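Local coordinates for DyP (Bjerkandera adusta, PDB 3AFV), which binds heme b and, as a dye-decolorizing peroxidase, probably couples the reduction of hydrogen peroxide to the oxidation of dyes and other substrates, at residues A[325-330]-A[358-363]; A[65-70]-A[121-126]. All blocks are in the same frame, centred on the assembly; numbering follows the deposited sequence.

Interaction 1: residues A[325-330]-A[358-363]; sequences FHAMRS and EYQSII. With HEM (protoporphyrin IX containing Fe), chain B.
Met328 and Tyr359 form an antiparallel hydrogen-bonded pair, with Tyr359 N 2.7 Å from Met328 O and Met328 N 3.0 Å from Tyr359 O, and Arg329 follows opposite Glu358 as a non-hydrogen-bonded pair. Ala327 CB fits against Tyr359 O, at 3.3 Å, and also meets the Glu358 carboxylate. On the heme-facing side, Arg329 CG packs on Glu358 CG at 4.0 Å. Beyond it the arginine bends at chi3 (-56°), which lays the guanidinium nearly parallel to the porphyrin, one face over HEM C3D. Arg329 NH2 donates to the propionate atom HEM O2A at 2.8 Å, and Arg329 NH1 to the water that ligates the iron, at 2.9 Å. NH1 also makes a salt bridge to Asp171, so the distal pocket fixes this group from several sides. A leucine here would probably cost the propionate a charged partner, leave Asp171 without this salt bridge and hold the iron-bound water less firmly. The pairing joins strand 328-334, outermost in its sheet, to strand 353-360; helix 367-375 covers Ala327 and Glu358, while Tyr359 packs on strands 216-225 and 420-430 and, like Ser330, hydrogen-bonds to Asp14.

Interaction 2: residues A[65-70]-A[121-126]; sequences AFVNLG and FLIGSD
Leu69 holds CG trans to its backbone N (chi1 171°) and Phe121 places its ring anti to its own carbonyl carbon, so the two side chains run side by side and point the same way. Leu69 CD1 therefore comes down over the middle of the Phe121 ring, 3.8 Å from its centroid and only 6° off the normal: a CH-pi contact. Val67 arrives at the edge of the same ring, its CG1 4.2 Å from Phe121 CD1. On the other face of the sheet, the less common first torsion of Leu122 (chi1 42°) tucks CG between backbone N and carbonyl carbon and folds the branch over its neighbour, with Leu122 CG 3.6 Å from Asn68 CB.

The backbones form a regular antiparallel ladder. Phe66 N gives a bond of 2.8 Å to Gly124 O, Asn68 N one of 2.9 Å to Leu122 O, and each is returned by its partner. At the intervening non-hydrogen-bonded pair, Val67 CA lies 3.2 Å from Leu122 O in a CA-H...O contact.

Asn68 turns its amide back on its own strand: ND2 donates to Val67 O at 2.8 Å, approaching from above the carbonyl plane rather than along a lone pair. ND2 also bonds to Thr50 O, and OD1 accepts from Asp14 N, so both ends of this buried amide are satisfied.

Val67, Leu69, Phe121 and Ile123 thus give an apolar surface on which helices 34-48 and 128-142 pack, as in a ferredoxin-like alpha+beta fold. The other face sets a single buried amide, Asn68, among apolar Phe66 and Leu122, accommodated because backbone atoms of Val67, Thr50 and Asp14 pair with both its ends.

Following the chain from the N terminus, interaction 2 comes first: strand 65-71 runs out through a 50-residue excursion before 121-126 returns beside it. Interaction 1 opens about 200 residues later and closes a shorter loop of 27 residues between 325-330 and 358-363. The two are in series, neither nested nor crossed. Each pairs an outermost strand with its inner neighbour in a four-stranded antiparallel sheet of order 2-3-1-4, one sheet in each half of the protein. The halves meet directly here, Tyr359 OH lying 3.6 Å from Leu122 CD1, and Asp14 is bonded from both sides, by Asn68 and by Ser330 and Tyr359.

Interaction 1: residues A[325-330]-A[358-363]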
loop_
_atom_site.group_PDB
_atom_site.type_symbol
_atom_site.label_atom_id
_atom_site.label_comp_id
_atom_site.label_asym_id
_atom_site.label_seq_id
_atom_site.Cartn_x
_atom_site.Cartn_y
_atom_site.Cartn_z
ATOM N N PHE A 325 -9.791 -2.426 -10.829
ATOM C CA PHE A 325 -9.515 -1.811 -9.530
ATOM C C PHE A 325 -8.433 -2.502 -8.733
ATOM O O PHE A 325 -8.330 -2.289 -7.528
ATOM C CB PHE A 325 -10.819 -1.690 -8.745
ATOM C CG PHE A 325 -11.956 -1.177 -9.578
ATOM C CD1 PHE A 325 -11.970 0.160 -9.994
ATOM C CD2 PHE A 325 -13.007 -2.013 -9.953
ATOM C CE1 PHE A 325 -13.008 0.659 -10.783
ATOM C CE2 PHE A 325 -14.064 -1.509 -10.744
ATOM C CZ PHE A 325 -14.052 -0.179 -11.154
ATOM N N HIS A 326 -7.620 -3.312 -9.403
ATOM C CA HIS A 326 -6.484 -3.956 -8.750
ATOM C C HIS A 326 -5.286 -3.026 -8.742
ATOM O O HIS A 326 -5.129 -2.200 -9.631
ATOM C CB HIS A 326 -6.119 -5.279 -9.440
ATOM C CG HIS A 326 -7.173 -6.329 -9.301
ATOM N ND1 HIS A 326 -7.257 -7.173 -8.212
ATOM C CD2 HIS A 326 -8.222 -6.641 -10.101
ATOM C CE1 HIS A 326 -8.310 -7.962 -8.354
ATOM N NE2 HIS A 326 -8.898 -7.671 -9.500
ATOM N N ALA A 327 -4.427 -3.178 -7.746
ATOM C CA ALA A 327 -3.224 -2.349 -7.659
ATOM C C ALA A 327 -2.160 -3.114 -6.912
ATOM O O ALA A 327 -2.476 -4.023 -6.150
ATOM C CB ALA A 327 -3.531 -1.022 -6.955
ATOM N N MET A 328 -0.900 -2.756 -7.159
ATOM C CA MET A 328 0.240 -3.347 -6.463
ATOM C C MET A 328 0.568 -2.565 -5.204
ATOM O O MET A 328 0.492 -1.337 -5.204
ATOM C CB MET A 328 1.491 -3.299 -7.349
ATOM C CG MET A 328 1.416 -4.093 -8.625
ATOM S SD MET A 328 1.390 -5.885 -8.329
ATOM C CE MET A 328 1.801 -6.446 -9.993
ATOM N N ARG A 329 0.995 -3.271 -4.156
ATOM C CA ARG A 329 1.423 -2.612 -2.928
ATOM C C ARG A 329 2.857 -2.961 -2.570
ATOM O O ARG A 329 3.291 -4.117 -2.723
ATOM C CB ARG A 329 0.495 -2.975 -1.767
ATOM C CG ARG A 329 -0.905 -2.387 -1.883
ATOM C CD ARG A 329 -1.892 -3.001 -0.882
ATOM N NE ARG A 329 -1.931 -4.461 -1.040
ATOM C CZ ARG A 329 -1.630 -5.350 -0.095
ATOM N NH1 ARG A 329 -1.335 -4.975 1.149
ATOM N NH2 ARG A 329 -1.660 -6.645 -0.399
ATOM N N SER A 330 3.606 -1.957 -2.112
ATOM C CA SER A 330 4.981 -2.186 -1.654
ATOM C C SER A 330 5.254 -1.352 -0.398
ATOM O O SER A 330 6.160 -0.505 -0.360
ATOM C CB SER A 330 5.966 -1.839 -2.774
ATOM O OG SER A 330 7.251 -2.384 -2.485
ATOM N N GLU A 358 1.229 2.312 -3.092
ATOM C CA GLU A 358 0.331 1.562 -3.977
ATOM C C GLU A 358 0.481 2.087 -5.395
ATOM O O GLU A 358 0.430 3.299 -5.622
ATOM C CB GLU A 358 -1.120 1.695 -3.510
ATOM C CG GLU A 358 -2.063 0.696 -4.178
ATOM C CD GLU A 358 -3.406 0.571 -3.507
ATOM O OE1 GLU A 358 -3.877 1.532 -2.851
ATOM O OE2 GLU A 358 -4.021 -0.518 -3.658
ATOM N N TYR A 359 0.671 1.160 -6.333
ATOM C CA TYR A 359 0.886 1.483 -7.749
ATOM C C TYR A 359 -0.270 1.046 -8.628
ATOM O O TYR A 359 -0.811 -0.055 -8.469
ATOM C CB TYR A 359 2.116 0.764 -8.296
ATOM C CG TYR A 359 3.437 1.139 -7.649
ATOM C CD1 TYR A 359 4.053 2.347 -7.942
ATOM C CD2 TYR A 359 4.076 0.265 -6.763
ATOM C CE1 TYR A 359 5.279 2.695 -7.375
ATOM C CE2 TYR A 359 5.308 0.593 -6.189
ATOM C CZ TYR A 359 5.901 1.815 -6.495
ATOM O OH TYR A 359 7.126 2.169 -5.947
ATOM N N GLN A 360 -0.608 1.903 -9.588
ATOM C CA GLN A 360 -1.677 1.646 -10.552
ATOM C C GLN A 360 -1.497 2.635 -11.695
ATOM O O GLN A 360 -0.840 3.676 -11.532
ATOM C CB GLN A 360 -3.057 1.841 -9.898
ATOM C CG GLN A 360 -3.264 3.232 -9.269
ATOM C CD GLN A 360 -2.751 3.301 -7.840
ATOM O OE1 GLN A 360 -3.260 2.612 -6.969
ATOM N NE2 GLN A 360 -1.715 4.129 -7.594
ATOM N N SER A 361 -2.065 2.315 -12.858
ATOM C CA SER A 361 -1.989 3.227 -14.000
ATOM C C SER A 361 -2.949 4.397 -13.844
ATOM O O SER A 361 -2.666 5.483 -14.346
ATOM C CB SER A 361 -2.296 2.499 -15.297
ATOM O OG SER A 361 -3.604 1.971 -15.231
ATOM N N ILE A 362 -4.069 4.170 -13.145
ATOM C CA ILE A 362 -5.099 5.188 -12.958
ATOM C C ILE A 362 -5.346 5.328 -11.458
ATOM O O ILE A 362 -5.938 4.452 -10.836
ATOM C CB ILE A 362 -6.397 4.827 -13.705
ATOM C CG1 ILE A 362 -6.141 4.680 -15.219
ATOM C CG2 ILE A 362 -7.470 5.875 -13.432
ATOM C CD1 ILE A 362 -7.287 3.987 -16.012
ATOM N N ILE A 363 -4.850 6.420 -10.879
ATOM C CA ILE A 363 -4.979 6.634 -9.430
ATOM C C ILE A 363 -6.431 6.450 -8.969
ATOM O O ILE A 363 -6.703 5.799 -7.953
ATOM C CB ILE A 363 -4.431 8.027 -9.012
ATOM C CG1 ILE A 363 -2.930 8.073 -9.310
ATOM C CG2 ILE A 363 -4.687 8.275 -7.523
ATOM C CD1 ILE A 363 -2.264 9.404 -9.024
HETATM C CHA HEM B . -4.359 -6.064 2.319
HETATM C CHB HEM B . -2.844 -3.864 6.339
HETATM C CHC HEM B . -3.865 0.446 4.359
HETATM C CHD HEM B . -5.370 -1.743 0.300
HETATM C C1A HEM B . -3.913 -5.855 3.594
HETATM C C2A HEM B . -3.590 -6.874 4.569
HETATM C C3A HEM B . -3.156 -6.257 5.673
HETATM C C4A HEM B . -3.193 -4.837 5.432
HETATM C CMA HEM B . -2.723 -6.866 7.014
HETATM C CAA HEM B . -3.761 -8.392 4.354
HETATM C CBA HEM B . -2.560 -9.008 3.625
HETATM C CGA HEM B . -2.763 -9.071 2.132
HETATM O O1A HEM B . -3.868 -9.483 1.705
HETATM O O2A HEM B . -1.827 -8.736 1.403
HETATM C C1B HEM B . -2.984 -2.499 6.170
HETATM C C2B HEM B . -2.632 -1.469 7.134
HETATM C C3B HEM B . -2.909 -0.275 6.584
HETATM C C4B HEM B . -3.445 -0.510 5.253
HETATM C CMB HEM B . -2.058 -1.730 8.547
HETATM C CAB HEM B . -2.715 1.137 7.182
HETATM C CBB HEM B . -1.765 1.378 8.105
HETATM C C1C HEM B . -4.405 0.223 3.111
HETATM C C2C HEM B . -4.969 1.233 2.245
HETATM C C3C HEM B . -5.398 0.619 1.124
HETATM C C4C HEM B . -5.111 -0.787 1.247
HETATM C CMC HEM B . -4.990 2.740 2.586
HETATM C CAC HEM B . -6.051 1.248 -0.120
HETATM C CBC HEM B . -6.906 2.286 -0.013
HETATM C C1D HEM B . -5.157 -3.085 0.445
HETATM C C2D HEM B . -5.330 -4.055 -0.606
HETATM C C3D HEM B . -5.022 -5.377 0.014
HETATM C C4D HEM B . -4.683 -5.108 1.391
HETATM C CMD HEM B . -5.726 -3.836 -2.072
HETATM C CAD HEM B . -5.087 -6.721 -0.725
HETATM C CBD HEM B . -6.551 -7.170 -0.740
HETATM C CGD HEM B . -6.745 -8.427 -1.537
HETATM O O1D HEM B . -7.416 -9.349 -1.022
HETATM O O2D HEM B . -6.236 -8.523 -2.679
HETATM N NA HEM B . -3.636 -4.630 4.149
HETATM N NB HEM B . -3.504 -1.869 5.035
HETATM N NC HEM B . -4.556 -1.008 2.482
HETATM N ND HEM B . -4.752 -3.728 1.607
HETATM FE FE HEM B . -4.246 -2.823 3.383
HETATM O O HOH W 1 -2.276 -2.740 2.714
#

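Interaction 2: residues A[65-70]-A[121-126]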
loop_
_atom_site.group_PDB
_atom_site.type_symbol
_atom_site.label_atom_id
_atom_site.label_comp_id
_atom_site.label_asym_id
_atom_site.label_seq_id
_atom_site.Cartn_x
_atom_site.Cartn_y
_atom_site.Cartn_z
ATOM N N ALA A 65 21.720 -2.439 -2.595
ATOM C CA ALA A 65 20.496 -1.664 -2.379
ATOM C C ALA A 65 19.859 -1.379 -3.721
ATOM O O ALA A 65 20.551 -1.295 -4.743
ATOM C CB ALA A 65 20.791 -0.366 -1.654
ATOM N N PHE A 66 18.539 -1.228 -3.709
ATOM C CA PHE A 66 17.785 -0.907 -4.912
ATOM C C PHE A 66 17.333 0.541 -4.836
ATOM O O PHE A 66 17.000 1.026 -3.759
ATOM C CB PHE A 66 16.548 -1.796 -4.997
ATOM C CG PHE A 66 16.835 -3.280 -4.857
ATOM C CD1 PHE A 66 17.901 -3.879 -5.531
ATOM C CD2 PHE A 66 15.990 -4.080 -4.098
ATOM C CE1 PHE A 66 18.135 -5.259 -5.421
ATOM C CE2 PHE A 66 16.223 -5.464 -3.974
ATOM C CZ PHE A 66 17.299 -6.046 -4.644
ATOM N N VAL A 67 17.285 1.221 -5.975
ATOM C CA VAL A 67 16.750 2.583 -5.996
ATOM C C VAL A 67 15.729 2.759 -7.113
ATOM O O VAL A 67 15.960 2.355 -8.241
ATOM C CB VAL A 67 17.869 3.668 -6.130
ATOM C CG1 VAL A 67 17.276 5.076 -6.001
ATOM C CG2 VAL A 67 18.947 3.462 -5.085
ATOM N N ASN A 68 14.584 3.353 -6.776
ATOM C CA ASN A 68 13.608 3.809 -7.762
ATOM C C ASN A 68 13.337 5.298 -7.530
ATOM O O ASN A 68 13.701 5.865 -6.487
ATOM C CB ASN A 68 12.302 3.006 -7.666
ATOM C CG ASN A 68 12.356 1.607 -8.324
ATOM O OD1 ASN A 68 11.344 0.914 -8.327
ATOM N ND2 ASN A 68 13.520 1.187 -8.850
ATOM N N LEU A 69 12.713 5.925 -8.518
ATOM C CA LEU A 69 12.554 7.381 -8.509
ATOM C C LEU A 69 11.247 7.799 -9.148
ATOM O O LEU A 69 10.945 7.414 -10.290
ATOM C CB LEU A 69 13.740 8.023 -9.242
ATOM C CG LEU A 69 13.728 9.522 -9.554
ATOM C CD1 LEU A 69 13.707 10.379 -8.288
ATOM C CD2 LEU A 69 14.938 9.860 -10.421
ATOM N N GLY A 70 10.479 8.591 -8.398
ATOM C CA GLY A 70 9.229 9.137 -8.917
ATOM C C GLY A 70 9.183 10.645 -8.807
ATOM O O GLY A 70 9.893 11.244 -7.993
ATOM N N PHE A 121 13.103 9.574 -4.039
ATOM C CA PHE A 121 13.947 8.420 -4.274
ATOM C C PHE A 121 13.538 7.389 -3.232
ATOM O O PHE A 121 13.455 7.708 -2.037
ATOM C CB PHE A 121 15.420 8.758 -4.019
ATOM C CG PHE A 121 16.035 9.698 -5.014
ATOM C CD1 PHE A 121 16.769 9.200 -6.095
ATOM C CD2 PHE A 121 15.959 11.075 -4.836
ATOM C CE1 PHE A 121 17.374 10.069 -7.011
ATOM C CE2 PHE A 121 16.562 11.952 -5.746
ATOM C CZ PHE A 121 17.268 11.449 -6.836
ATOM N N LEU A 122 13.249 6.174 -3.681
ATOM C CA LEU A 122 13.015 5.071 -2.759
ATOM C C LEU A 122 14.208 4.134 -2.819
ATOM O O LEU A 122 14.633 3.701 -3.899
ATOM C CB LEU A 122 11.676 4.348 -3.008
ATOM C CG LEU A 122 11.159 4.007 -4.395
ATOM C CD1 LEU A 122 10.181 2.874 -4.238
ATOM C CD2 LEU A 122 10.480 5.193 -5.084
ATOM N N ILE A 123 14.777 3.889 -1.641
ATOM C CA ILE A 123 15.980 3.073 -1.500
ATOM C C ILE A 123 15.619 1.888 -0.624
ATOM O O ILE A 123 15.090 2.074 0.479
ATOM C CB ILE A 123 17.128 3.866 -0.841
ATOM C CG1 ILE A 123 17.359 5.227 -1.530
ATOM C CG2 ILE A 123 18.434 3.025 -0.822
ATOM C CD1 ILE A 123 16.699 6.429 -0.816
ATOM N N GLY A 124 15.850 0.681 -1.130
ATOM C CA GLY A 124 15.566 -0.525 -0.368
ATOM C C GLY A 124 16.827 -1.329 -0.158
ATOM O O GLY A 124 17.626 -1.491 -1.074
ATOM N N SER A 125 17.004 -1.828 1.055
ATOM C CA SER A 125 18.189 -2.626 1.369
ATOM C C SER A 125 17.901 -3.474 2.589
ATOM O O SER A 125 17.014 -3.163 3.360
ATOM C CB SER A 125 19.378 -1.707 1.653
ATOM O OG SER A 125 20.587 -2.462 1.747
ATOM N N ASP A 126 18.660 -4.544 2.780
ATOM C CA ASP A 126 18.382 -5.418 3.911
ATOM C C ASP A 126 19.078 -5.011 5.208
ATOM O O ASP A 126 18.838 -5.633 6.248
ATOM C CB ASP A 126 18.650 -6.893 3.554
ATOM C CG ASP A 126 17.550 -7.503 2.690
ATOM O OD1 ASP A 126 16.365 -7.103 2.794
ATOM O OD2 ASP A 126 17.855 -8.424 1.909
#